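Local coordinates for UPF0249 protein EF_3048 (Enterococcus faecalis, PDB 2I5I) that probably removes acetyl groups from acetylated carbohydrates as a magnesium-dependent homodimeric hydrolase of the YdjC family, a step in oligosaccharide breakdown, at residues Asn10-Gly15 and Ser35-Pro40; Tyr16-Thr21 and Ser42-Glu47; Gly62-Leu67 and His126-His131; Asn132-Asn137 and Leu153-Ala158; Cys213-Ile218 and Ile233-Ile238. One frame throughout, in Å; residues are numbered along the deposited sequence.

Interaction 1: Asn10-Gly15 and Ser35-Pro40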
# COMPACT_ATOMS: atom_id res chain seq x y z
N ASN A 10 -4.05 7.76 25.68
CA ASN A 10 -3.18 8.48 24.76
C ASN A 10 -1.73 8.21 25.15
O ASN A 10 -1.32 8.46 26.28
CB ASN A 10 -3.43 10.00 24.76
CG ASN A 10 -2.56 10.71 23.74
OD1 ASN A 10 -2.98 11.02 22.62
ND2 ASN A 10 -1.34 10.99 24.16
N ALA A 11 -0.99 7.72 24.17
CA ALA A 11 0.44 7.49 24.34
C ALA A 11 1.21 8.75 24.03
O ALA A 11 1.17 9.25 22.90
CB ALA A 11 0.91 6.35 23.44
N ASP A 12 1.94 9.30 24.99
CA ASP A 12 2.77 10.45 24.71
C ASP A 12 4.08 10.05 24.02
O ASP A 12 4.56 8.92 24.18
CB ASP A 12 3.04 11.20 26.03
CG ASP A 12 1.79 11.77 26.66
OD1 ASP A 12 0.68 11.55 26.13
OD2 ASP A 12 1.92 12.46 27.70
N ASP A 13 4.63 10.96 23.23
CA ASP A 13 5.97 10.90 22.68
C ASP A 13 6.08 10.13 21.37
O ASP A 13 7.15 9.63 21.03
CB ASP A 13 6.95 10.29 23.69
CG ASP A 13 7.18 11.15 24.92
OD1 ASP A 13 6.88 12.35 24.83
OD2 ASP A 13 7.65 10.64 25.98
N PHE A 14 5.01 10.07 20.59
CA PHE A 14 5.14 9.51 19.22
C PHE A 14 6.23 10.23 18.46
O PHE A 14 6.38 11.45 18.53
CB PHE A 14 3.81 9.59 18.49
CG PHE A 14 3.66 8.59 17.34
CD1 PHE A 14 3.64 7.23 17.63
CD2 PHE A 14 3.55 9.05 16.05
CE1 PHE A 14 3.52 6.33 16.58
CE2 PHE A 14 3.42 8.15 14.99
CZ PHE A 14 3.39 6.80 15.29
N GLY A 15 7.07 9.51 17.69
CA GLY A 15 8.15 10.12 16.95
C GLY A 15 9.36 10.49 17.79
O GLY A 15 10.32 11.03 17.24
N SER A 35 -5.00 6.64 20.91
CA SER A 35 -4.46 7.91 20.47
C SER A 35 -3.00 8.06 20.85
O SER A 35 -2.54 7.37 21.77
CB SER A 35 -5.31 9.00 21.15
OG SER A 35 -4.84 10.29 20.82
N THR A 36 -2.31 8.95 20.17
CA THR A 36 -0.96 9.35 20.54
C THR A 36 -0.76 10.82 20.21
O THR A 36 -1.49 11.40 19.40
CB THR A 36 0.08 8.47 19.83
OG1 THR A 36 1.42 8.64 20.34
CG2 THR A 36 0.11 8.83 18.35
N THR A 37 0.26 11.40 20.83
CA THR A 37 0.65 12.77 20.46
C THR A 37 2.14 12.78 20.12
O THR A 37 2.89 12.17 20.88
CB THR A 37 0.35 13.79 21.56
OG1 THR A 37 0.80 13.33 22.83
CG2 THR A 37 -1.17 13.98 21.61
N ALA A 38 2.44 13.42 19.01
CA ALA A 38 3.73 13.37 18.33
C ALA A 38 4.56 14.63 18.42
O ALA A 38 4.01 15.74 18.37
CB ALA A 38 3.44 13.07 16.85
N LEU A 39 5.88 14.46 18.53
CA LEU A 39 6.82 15.56 18.60
C LEU A 39 7.37 15.99 17.25
O LEU A 39 8.31 15.39 16.72
CB LEU A 39 7.98 15.17 19.51
CG LEU A 39 7.68 14.80 20.97
CD1 LEU A 39 8.70 13.79 21.47
CD2 LEU A 39 7.68 16.07 21.84
N PRO A 40 6.87 17.06 16.64
CA PRO A 40 7.50 17.58 15.43
C PRO A 40 8.93 18.08 15.60
O PRO A 40 9.68 18.25 14.63
CB PRO A 40 6.62 18.79 15.04
CG PRO A 40 5.69 19.00 16.17
CD PRO A 40 5.69 17.82 17.07
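Asn10 and Thr37 cross at about a right angle on one face of the parallel sheet at the core of this YdjC-family fold, while Phe14 and Thr36 do the same on the other. Strand 6-11 runs beside strand 35-38, with Asn10 paired to Ser35 and Ala11 to Thr36. The amide of Asn10, swung beside its own carbonyl carbon (chi1 -177°), reaches over the neighbouring strand: OD1 accepts from Ser35 OG at 2.7 Å, and ND2 makes a weak bond to Thr37 OG1, whose stronger partner is Asp128. On the other face Thr36 CG2 sits over the Phe14 ring, 4.1 Å from its centroid, and Ala38 CB lies at the ring edge. Helices 18-29 and 45-55 supply further neighbours of that ring. The chain turns a corner at Asp12, which forms a salt bridge with Arg156; beyond it Asp13, its OD2 salt-bridged to Arg232, comes close to His130, the predicted magnesium ligand. Past the corner the strands re-pair, Phe14 N giving to Thr37 O at 3.0 Å and Leu39 N to Phe14 O at 3.1 Å. Two donors grip Ala11 O from opposite faces of its carbonyl plane, Thr37 N at 3.1 Å and Thr36 OG1 at 2.6 Å.

Interaction 2: Tyr16-Thr21 and Ser42-Glu47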
# COMPACT_ATOMS: atom_id res chain seq x y z
N TYR A 16 9.33 10.22 19.09
CA TYR A 16 10.44 10.54 19.97
C TYR A 16 11.70 9.84 19.47
O TYR A 16 12.74 10.44 19.19
CB TYR A 16 10.09 10.16 21.39
CG TYR A 16 10.95 10.72 22.50
CD1 TYR A 16 11.83 11.78 22.30
CD2 TYR A 16 10.86 10.16 23.76
CE1 TYR A 16 12.59 12.25 23.35
CE2 TYR A 16 11.63 10.63 24.82
CZ TYR A 16 12.49 11.68 24.60
OH TYR A 16 13.25 12.15 25.65
N THR A 17 11.61 8.52 19.37
CA THR A 17 12.67 7.70 18.77
C THR A 17 12.03 6.55 17.99
O THR A 17 10.87 6.20 18.23
CB THR A 17 13.71 7.21 19.77
OG1 THR A 17 13.48 5.85 20.12
CG2 THR A 17 13.68 7.86 21.16
N PRO A 18 12.74 5.95 17.04
CA PRO A 18 12.16 4.82 16.29
C PRO A 18 11.54 3.72 17.13
O PRO A 18 10.48 3.21 16.79
CB PRO A 18 13.40 4.29 15.52
CG PRO A 18 14.16 5.56 15.25
CD PRO A 18 14.09 6.27 16.60
N ALA A 19 12.13 3.29 18.24
CA ALA A 19 11.57 2.26 19.07
C ALA A 19 10.38 2.72 19.93
O ALA A 19 9.50 1.93 20.23
CB ALA A 19 12.61 1.68 20.03
N VAL A 20 10.39 3.99 20.32
CA VAL A 20 9.21 4.52 21.01
C VAL A 20 8.04 4.44 20.02
O VAL A 20 7.03 3.85 20.37
CB VAL A 20 9.42 5.95 21.51
CG1 VAL A 20 8.08 6.52 21.99
CG2 VAL A 20 10.44 6.02 22.63
N THR A 21 8.20 4.98 18.82
CA THR A 21 7.16 4.94 17.79
C THR A 21 6.62 3.53 17.60
O THR A 21 5.42 3.26 17.54
CB THR A 21 7.69 5.51 16.48
OG1 THR A 21 7.92 6.94 16.68
CG2 THR A 21 6.74 5.37 15.30
N SER A 42 11.15 16.46 16.94
CA SER A 42 12.02 15.29 16.82
C SER A 42 12.42 14.98 15.40
O SER A 42 11.64 14.99 14.45
CB SER A 42 11.28 14.08 17.40
OG SER A 42 12.18 12.99 17.53
N PRO A 43 13.68 14.66 15.15
CA PRO A 43 14.05 14.43 13.73
C PRO A 43 13.35 13.21 13.14
O PRO A 43 13.20 13.10 11.92
CB PRO A 43 15.56 14.23 13.81
CG PRO A 43 15.87 13.91 15.22
CD PRO A 43 14.79 14.50 16.08
N TYR A 44 12.89 12.29 13.97
CA TYR A 44 12.16 11.09 13.58
C TYR A 44 10.68 11.34 13.35
O TYR A 44 9.94 10.39 13.09
CB TYR A 44 12.30 10.03 14.70
CG TYR A 44 13.74 9.78 15.05
CD1 TYR A 44 14.53 9.04 14.16
CD2 TYR A 44 14.32 10.25 16.21
CE1 TYR A 44 15.84 8.79 14.44
CE2 TYR A 44 15.65 9.98 16.48
CZ TYR A 44 16.40 9.25 15.60
OH TYR A 44 17.73 8.99 15.85
N PHE A 45 10.22 12.59 13.45
CA PHE A 45 8.77 12.80 13.35
C PHE A 45 8.11 12.32 12.07
O PHE A 45 7.11 11.63 12.09
CB PHE A 45 8.46 14.30 13.50
CG PHE A 45 7.05 14.70 13.15
CD1 PHE A 45 5.99 14.35 13.97
CD2 PHE A 45 6.81 15.42 12.00
CE1 PHE A 45 4.69 14.71 13.63
CE2 PHE A 45 5.53 15.81 11.65
CZ PHE A 45 4.48 15.46 12.50
N LEU A 46 8.66 12.74 10.92
CA LEU A 46 8.03 12.43 9.65
C LEU A 46 8.09 10.94 9.39
O LEU A 46 7.13 10.32 8.91
CB LEU A 46 8.67 13.29 8.54
CG LEU A 46 8.23 14.74 8.45
CD1 LEU A 46 8.88 15.43 7.24
CD2 LEU A 46 6.73 14.92 8.32
N GLU A 47 9.19 10.30 9.75
CA GLU A 47 9.24 8.83 9.63
C GLU A 47 8.16 8.16 10.44
O GLU A 47 7.46 7.22 10.04
CB GLU A 47 10.62 8.33 10.07
CG GLU A 47 11.72 8.79 9.13
CD GLU A 47 13.11 8.58 9.71
OE1 GLU A 47 13.20 8.12 10.86
OE2 GLU A 47 14.09 8.88 9.00
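Pro18 sets its CD and CG over one face of the Tyr44 ring, and this is the tight part of the contact. Its CD stands over the middle of the ring, 3.6 Å from the centroid and 7° off the normal, a CH-pi contact. Pro18 CG adds a second touch, 3.7 Å from Tyr44 CD1. With CG of Tyr44 beside its own backbone N (chi1 -53°), the ring is carried across to the proline; Tyr16 O comes within 3.4 Å of Tyr44 CD2 and Thr17 CA within 4.0 Å, both obliquely. The two segments hold the beginnings of helices 18-29 and 45-55, each following the loop at the C-terminal end of a strand, as in beta-alpha units of a barrel-like fold. Thr17 occupies the N-cap position of the first, and a type I turn from Ser42 to Phe45 leads into the second. Contact thins out towards Ser42, whose OG stays 3.1 Å from Tyr16 O but is hydrogen-bonded to Gly15. Pro18 and Tyr44 both remain partly exposed, and Glu47 is more exposed still. This side faces the second subunit, whose Arg30 packs on Tyr44 and forms a salt bridge with Glu47 OE1, which also lies in plane at the Tyr44 ring edge.

Interaction 3: Gly62-Leu67 and His126-His131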
# COMPACT_ATOMS: atom_id res chain seq x y z
N GLY A 62 -2.35 13.48 17.69
CA GLY A 62 -2.34 14.89 18.03
C GLY A 62 -0.92 15.41 18.11
O GLY A 62 0.07 14.68 17.92
N VAL A 63 -0.78 16.71 18.41
CA VAL A 63 0.54 17.34 18.42
C VAL A 63 1.02 17.55 19.86
O VAL A 63 0.32 18.12 20.70
CB VAL A 63 0.55 18.65 17.62
CG1 VAL A 63 -0.50 19.64 18.12
CG2 VAL A 63 1.93 19.31 17.64
N HIS A 64 2.22 17.05 20.14
CA HIS A 64 2.91 17.11 21.40
C HIS A 64 3.83 18.33 21.44
O HIS A 64 4.98 18.31 21.01
CB HIS A 64 3.74 15.84 21.61
CG HIS A 64 3.88 15.38 23.03
ND1 HIS A 64 2.85 15.43 23.94
CD2 HIS A 64 4.92 14.85 23.70
CE1 HIS A 64 3.24 14.95 25.10
NE2 HIS A 64 4.51 14.59 24.99
N LEU A 65 3.30 19.47 21.93
CA LEU A 65 4.14 20.67 22.00
C LEU A 65 5.20 20.54 23.09
O LEU A 65 4.96 19.81 24.05
CB LEU A 65 3.28 21.90 22.27
CG LEU A 65 2.17 22.22 21.27
CD1 LEU A 65 1.31 23.32 21.89
CD2 LEU A 65 2.70 22.64 19.92
N THR A 66 6.33 21.22 22.96
CA THR A 66 7.39 21.19 23.94
C THR A 66 8.18 22.50 24.05
O THR A 66 8.31 23.29 23.11
CB THR A 66 8.40 20.04 23.64
OG1 THR A 66 9.31 19.92 24.73
CG2 THR A 66 9.17 20.35 22.39
N LEU A 67 8.69 22.69 25.25
CA LEU A 67 9.64 23.72 25.59
C LEU A 67 10.87 23.13 26.29
O LEU A 67 11.78 23.87 26.64
CB LEU A 67 9.02 24.77 26.52
CG LEU A 67 7.95 25.65 25.89
CD1 LEU A 67 7.32 26.58 26.93
CD2 LEU A 67 8.50 26.47 24.74
N HIS A 126 -5.65 17.05 18.03
CA HIS A 126 -5.64 17.72 19.32
C HIS A 126 -4.23 18.13 19.71
O HIS A 126 -3.25 17.86 19.00
CB HIS A 126 -6.26 16.84 20.40
CG HIS A 126 -5.43 15.78 21.04
ND1 HIS A 126 -5.17 14.57 20.42
CD2 HIS A 126 -4.81 15.72 22.24
CE1 HIS A 126 -4.44 13.83 21.24
NE2 HIS A 126 -4.18 14.49 22.35
N ILE A 127 -4.15 18.82 20.83
CA ILE A 127 -2.92 19.39 21.36
C ILE A 127 -2.71 18.97 22.80
O ILE A 127 -3.62 18.92 23.62
CB ILE A 127 -2.94 20.95 21.32
CG1 ILE A 127 -3.06 21.53 19.92
CG2 ILE A 127 -1.73 21.52 22.04
CD1 ILE A 127 -3.34 23.01 19.90
N ASP A 128 -1.47 18.66 23.14
CA ASP A 128 -1.05 18.41 24.52
C ASP A 128 0.40 18.85 24.61
O ASP A 128 0.88 19.44 23.64
CB ASP A 128 -1.29 16.98 24.92
CG ASP A 128 -0.33 15.96 24.33
OD1 ASP A 128 0.50 16.32 23.48
OD2 ASP A 128 -0.44 14.78 24.73
N SER A 129 1.10 18.57 25.71
CA SER A 129 2.48 19.01 25.78
C SER A 129 3.36 18.06 26.59
O SER A 129 2.93 17.47 27.60
CB SER A 129 2.58 20.39 26.47
OG SER A 129 2.32 19.99 27.82
N HIS A 130 4.60 17.99 26.11
CA HIS A 130 5.69 17.28 26.75
C HIS A 130 5.93 17.87 28.13
O HIS A 130 5.97 19.10 28.24
CB HIS A 130 6.95 17.42 25.90
CG HIS A 130 8.13 16.63 26.37
ND1 HIS A 130 8.13 15.26 26.43
CD2 HIS A 130 9.35 17.04 26.79
CE1 HIS A 130 9.31 14.84 26.87
NE2 HIS A 130 10.07 15.90 27.10
N HIS A 131 6.06 17.02 29.14
CA HIS A 131 6.27 17.47 30.51
C HIS A 131 5.09 18.30 31.02
O HIS A 131 5.27 19.02 32.01
CB HIS A 131 7.55 18.29 30.60
CG HIS A 131 8.78 17.44 30.40
ND1 HIS A 131 10.04 17.97 30.29
CD2 HIS A 131 8.94 16.09 30.28
CE1 HIS A 131 10.92 17.00 30.12
NE2 HIS A 131 10.28 15.84 30.11
O HOH W 1 6.05 13.62 26.97
O HOH W 2 7.98 20.59 27.05
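His64 and His130 bury the most surface in this contact between parallel strands 60-65 and 127-129 of the central sheet; Asp128 is the bridge partner of His64. Val63 likewise pairs with Ile127 and Leu65 with Ser129, the strand segments diverging by 29°. The His64 ring turns towards the second strand, and its ND1 donates to Asp128 OD1 at 2.6 Å along an almost straight path (178°). The oxygen lies in the ring plane but is itself met from above the carboxylate plane; the two planes are 55° apart. This histidine-carboxylate bond fixes the rotation of the ring; the other carboxylate oxygen, OD2, is held by Thr37. Over one face of the His64 ring sits the backbone N of His130, which is tied to Leu65 O at 2.8 Å. The His130 ring presents its edge to His64 NE2, and Thr66 OG1, hydrogen-bonded to Thr68 N, lies 3.5 Å from His130 CD2. On the other face of the sheet, that of Val63, Leu65 and Ile127, Leu65 CD1 packs on Ile127 CG2 at 3.5 Å. His130 is the predicted magnesium ligand, and His64, His130 and nearby Asp13 direct donor atoms to a common point, consistent with a metal site that holds no metal in this structure. A water sits among these groups and bridges the two histidines, 2.7 Å from His64 NE2 and 2.7 Å from His130 ND1.

Interaction 4: Asn132-Asn137 and Leu153-Ala158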
# COMPACT_ATOMS: atom_id res chain seq x y z
N ASN A 132 3.95 18.20 30.35
CA ASN A 132 2.77 18.98 30.70
C ASN A 132 3.10 20.45 30.94
O ASN A 132 2.58 21.04 31.91
CB ASN A 132 2.07 18.44 31.95
CG ASN A 132 0.60 18.83 32.00
OD1 ASN A 132 -0.05 18.98 30.97
ND2 ASN A 132 0.09 19.00 33.21
N VAL A 133 3.94 21.05 30.11
CA VAL A 133 4.34 22.44 30.31
C VAL A 133 3.23 23.47 30.10
O VAL A 133 3.38 24.58 30.67
CB VAL A 133 5.57 22.80 29.43
CG1 VAL A 133 6.79 22.04 29.98
CG2 VAL A 133 5.35 22.53 27.96
N HIS A 134 2.16 23.32 29.38
CA HIS A 134 0.93 24.04 29.17
C HIS A 134 0.07 24.03 30.44
O HIS A 134 -0.91 24.77 30.50
CB HIS A 134 0.11 23.49 28.01
CG HIS A 134 -0.88 22.40 28.12
ND1 HIS A 134 -0.55 21.07 28.18
CD2 HIS A 134 -2.24 22.41 28.13
CE1 HIS A 134 -1.64 20.32 28.24
NE2 HIS A 134 -2.70 21.12 28.22
N GLY A 135 0.44 23.21 31.41
CA GLY A 135 -0.24 23.21 32.70
C GLY A 135 0.69 23.61 33.82
O GLY A 135 0.39 23.46 35.01
N LYS A 136 1.85 24.16 33.49
CA LYS A 136 2.81 24.53 34.53
C LYS A 136 2.34 25.76 35.32
O LYS A 136 2.63 25.89 36.51
CB LYS A 136 4.17 24.83 33.91
CG LYS A 136 5.25 25.28 34.88
CD LYS A 136 5.33 24.39 36.10
CE LYS A 136 6.76 24.09 36.51
NZ LYS A 136 6.76 22.93 37.47
N ASN A 137 1.64 26.63 34.61
CA ASN A 137 1.05 27.85 35.12
C ASN A 137 0.05 28.38 34.10
O ASN A 137 0.06 28.02 32.92
CB ASN A 137 2.10 28.90 35.47
CG ASN A 137 2.83 29.53 34.33
OD1 ASN A 137 2.29 29.82 33.26
ND2 ASN A 137 4.12 29.78 34.49
N LEU A 153 -8.68 23.30 17.66
CA LEU A 153 -8.35 21.98 18.16
C LEU A 153 -8.63 21.88 19.65
O LEU A 153 -8.36 22.86 20.35
CB LEU A 153 -6.85 21.70 17.97
CG LEU A 153 -6.41 21.71 16.51
CD1 LEU A 153 -4.89 21.78 16.43
CD2 LEU A 153 -6.97 20.49 15.79
N PRO A 154 -9.14 20.74 20.08
CA PRO A 154 -9.32 20.50 21.52
C PRO A 154 -7.93 20.33 22.14
O PRO A 154 -6.97 20.00 21.44
CB PRO A 154 -10.12 19.20 21.59
CG PRO A 154 -9.83 18.53 20.29
CD PRO A 154 -9.62 19.61 19.27
N LEU A 155 -7.88 20.56 23.44
CA LEU A 155 -6.64 20.62 24.19
C LEU A 155 -6.70 19.75 25.42
O LEU A 155 -7.72 19.75 26.13
CB LEU A 155 -6.41 22.09 24.62
CG LEU A 155 -5.25 22.34 25.56
CD1 LEU A 155 -3.92 22.04 24.86
CD2 LEU A 155 -5.23 23.78 26.07
N ARG A 156 -5.62 19.03 25.71
CA ARG A 156 -5.56 18.17 26.87
C ARG A 156 -5.89 18.96 28.15
O ARG A 156 -5.39 20.08 28.29
CB ARG A 156 -4.16 17.56 27.02
CG ARG A 156 -3.98 16.83 28.34
CD ARG A 156 -2.58 16.23 28.42
NE ARG A 156 -2.58 14.90 27.81
CZ ARG A 156 -1.47 14.15 27.72
NH1 ARG A 156 -0.32 14.60 28.17
NH2 ARG A 156 -1.50 12.94 27.16
N ASN A 157 -6.67 18.36 29.03
CA ASN A 157 -6.96 18.96 30.34
C ASN A 157 -5.65 19.11 31.10
O ASN A 157 -4.97 18.13 31.42
CB ASN A 157 -7.98 18.11 31.05
CG ASN A 157 -8.30 18.48 32.48
OD1 ASN A 157 -7.48 19.04 33.20
ND2 ASN A 157 -9.53 18.14 32.84
N ALA A 158 -5.29 20.35 31.41
CA ALA A 158 -4.04 20.63 32.08
C ALA A 158 -3.99 20.43 33.58
O ALA A 158 -2.89 20.54 34.16
CB ALA A 158 -3.70 22.10 31.77
O HOH W 3 -2.38 17.28 31.80
O HOH W 4 0.44 17.59 28.67
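The imidazole of His134 meets Arg156 O at its edge, within 1° of the ring plane, while Leu155 CD1 and Ala158 CB approach it obliquely. A water also lies in plane at the ring edge, the one that bridges Asn132 OD1 and Arg156 NH1. His134 NE2 donates to the Arg156 carbonyl at 2.9 Å and 173°, a nearly straight bond, although the nitrogen stands 35° out of the carbonyl plane. The ring reaches this position with CG held between the backbone N and the carbonyl carbon. Its other nitrogen, ND1, is bonded to Ser129, so both ends of the imidazole are tied and its rotation is fixed. Leu155 comes from the opposite direction, CD1 lying 3.7 Å from His134 NE2, and Arg156 CB passes by His134 CE1 at 3.9 Å. Ala158 CB touches both the ring and the backbone, 3.8 Å from His134 NE2 and 3.8 Å from Gly135 CA.

The carboxamide of Asn132 makes a looser connection. ND2 gives a weak bond to Ala158 O, while OD1 receives two waters: the bridging one, 2.7 Å away, accepts from Arg156 NH1, and the other also donates to Asn157 O. The guanidinium of Arg156, at the end of a chain bent at chi3, forms salt bridges with Asp12 and Glu210. Helix 138-151 lies between the two segments in the chain, and its Leu141 and Ala144 pack on His134. The contact therefore joins the loops at the two ends of that helix, beside strand 127-129, in a beta-alpha unit whose first loop also carries His130, the predicted magnesium ligand.

Interaction 5: Cys213-Ile218 and Ile233-Ile238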
# COMPACT_ATOMS: atom_id res chain seq x y z
N CYS A 213 -0.11 7.83 28.83
CA CYS A 213 0.85 6.75 29.10
C CYS A 213 2.07 6.90 28.20
O CYS A 213 2.04 7.71 27.28
CB CYS A 213 0.20 5.39 28.88
SG CYS A 213 -0.58 5.14 27.26
N HIS A 214 3.11 6.12 28.48
CA HIS A 214 4.35 6.22 27.73
C HIS A 214 4.89 4.85 27.29
O HIS A 214 6.01 4.43 27.62
CB HIS A 214 5.36 6.96 28.58
CG HIS A 214 4.95 8.35 28.98
ND1 HIS A 214 4.05 8.60 30.00
CD2 HIS A 214 5.34 9.55 28.51
CE1 HIS A 214 3.90 9.91 30.12
NE2 HIS A 214 4.68 10.52 29.23
N PRO A 215 4.12 4.11 26.51
CA PRO A 215 4.62 2.83 25.99
C PRO A 215 5.75 3.11 25.01
O PRO A 215 5.79 4.14 24.34
CB PRO A 215 3.44 2.22 25.26
CG PRO A 215 2.42 3.30 25.10
CD PRO A 215 2.76 4.41 26.05
N ALA A 216 6.67 2.16 24.90
CA ALA A 216 7.78 2.17 23.98
C ALA A 216 8.46 0.79 23.99
O ALA A 216 8.31 0.07 24.96
CB ALA A 216 8.83 3.20 24.33
N PHE A 217 9.15 0.50 22.89
CA PHE A 217 10.23 -0.45 22.86
C PHE A 217 11.49 0.35 23.18
O PHE A 217 11.49 1.58 23.02
CB PHE A 217 10.36 -1.17 21.52
CG PHE A 217 9.15 -1.99 21.11
CD1 PHE A 217 8.31 -2.63 22.01
CD2 PHE A 217 8.82 -2.13 19.77
CE1 PHE A 217 7.23 -3.39 21.56
CE2 PHE A 217 7.75 -2.86 19.30
CZ PHE A 217 6.93 -3.48 20.22
N ILE A 218 12.54 -0.31 23.62
CA ILE A 218 13.79 0.37 23.94
C ILE A 218 14.77 0.29 22.78
O ILE A 218 15.00 -0.80 22.23
CB ILE A 218 14.46 -0.19 25.20
CG1 ILE A 218 13.60 -0.25 26.46
CG2 ILE A 218 15.73 0.59 25.51
CD1 ILE A 218 12.55 0.82 26.56
N ILE A 233 8.57 -0.41 28.56
CA ILE A 233 8.19 -1.70 27.98
C ILE A 233 7.13 -2.38 28.83
O ILE A 233 6.28 -3.11 28.30
CB ILE A 233 9.41 -2.62 27.78
CG1 ILE A 233 10.24 -2.97 29.03
CG2 ILE A 233 10.34 -2.04 26.72
CD1 ILE A 233 11.16 -4.16 28.75
N ARG A 234 7.15 -2.12 30.16
CA ARG A 234 6.19 -2.75 31.04
C ARG A 234 4.78 -2.24 30.73
O ARG A 234 3.81 -2.98 30.83
CB ARG A 234 6.50 -2.53 32.53
CG ARG A 234 7.74 -3.19 33.07
N GLU A 235 4.72 -0.97 30.36
CA GLU A 235 3.47 -0.33 29.95
C GLU A 235 2.90 -1.00 28.71
O GLU A 235 1.70 -1.23 28.62
CB GLU A 235 3.68 1.17 29.68
CG GLU A 235 4.17 1.96 30.89
CD GLU A 235 3.96 3.46 30.74
OE1 GLU A 235 3.06 3.88 29.99
OE2 GLU A 235 4.72 4.21 31.39
N VAL A 236 3.77 -1.29 27.73
CA VAL A 236 3.28 -2.01 26.56
C VAL A 236 2.63 -3.32 27.02
O VAL A 236 1.55 -3.71 26.57
CB VAL A 236 4.37 -2.36 25.54
CG1 VAL A 236 3.73 -3.13 24.39
CG2 VAL A 236 5.06 -1.11 25.03
N GLU A 237 3.33 -3.95 27.96
CA GLU A 237 2.84 -5.27 28.35
C GLU A 237 1.47 -5.15 28.97
O GLU A 237 0.54 -5.90 28.69
CB GLU A 237 3.87 -5.91 29.30
CG GLU A 237 3.51 -7.30 29.75
CD GLU A 237 4.54 -7.88 30.71
OE1 GLU A 237 5.22 -7.15 31.45
OE2 GLU A 237 4.63 -9.13 30.69
N ILE A 238 1.34 -4.16 29.85
CA ILE A 238 0.06 -4.02 30.56
C ILE A 238 -1.02 -3.54 29.61
O ILE A 238 -2.15 -4.03 29.61
CB ILE A 238 0.22 -3.04 31.74
CG1 ILE A 238 1.04 -3.63 32.88
CG2 ILE A 238 -1.15 -2.57 32.20
CD1 ILE A 238 1.78 -2.64 33.73
O HOH W 5 3.63 6.59 31.94
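This is a loop-on-helix contact, buried and mainly apolar but with one strong polar bond, where the chain leaving strand 208-213 passes helix 231-239. The polar bond comes from Glu235: its side chain, extended beyond CG, brings OE1 to the backbone N of His214 at 2.7 Å. The donor arrives on the syn side of the carboxylate, 27° out of its plane. Cys213 CB also lies 3.4 Å from Glu235 OE1. The second carboxylate oxygen, OE2, is bonded to Tyr228 and lies 2.7 Å from a water, also bonded to His214 ND1, that probably links the glutamate to the ring of the same histidine.

Farther along, the contact is apolar. Val236 CG2 meets Pro215 CB at 3.7 Å and also faces the carbonyl of Ala216. Ile233 CG2 lies beside its own backbone N and anti to the carbonyl carbon, a position from which it touches Ala216 O at 3.4 Å and Ile218 CD1 at 3.6 Å; the two isoleucine side chains cross at about a right angle. His214 borders the possible metal site near His130. On another side the loop packs on helix 18-29, Ala216 against Val20 and Pro215 against Ala27, while Cys213 touches Ile9 of strand 6-11. Phe217 and Ile218 meet their counterparts in the second subunit, which places the loop between helices 18-29 and 231-239 at the dimer interface.

Interactions 1 and 3 are neighbours in one parallel sheet, their centres about 8 Å apart, with strands 35-38 and 60-65 side by side. Centre to centre, interaction 4 lies about 8 Å from interaction 3 and interaction 5 about 13 Å from interaction 1, which it joins through backbone bonds between strands 6-11 and 208-213. Interactions 1 and 2 alternate along the chain; 3, 4 and 5 follow in series. Asp13, His64 and His130, from interactions 1 and 3, gather around the possible metal site, with His214 close by. Interactions 2 and 5, centres about 16 Å apart, both reach the second subunit, so loops after the strands carrying the possible site also take part in the dimer interface.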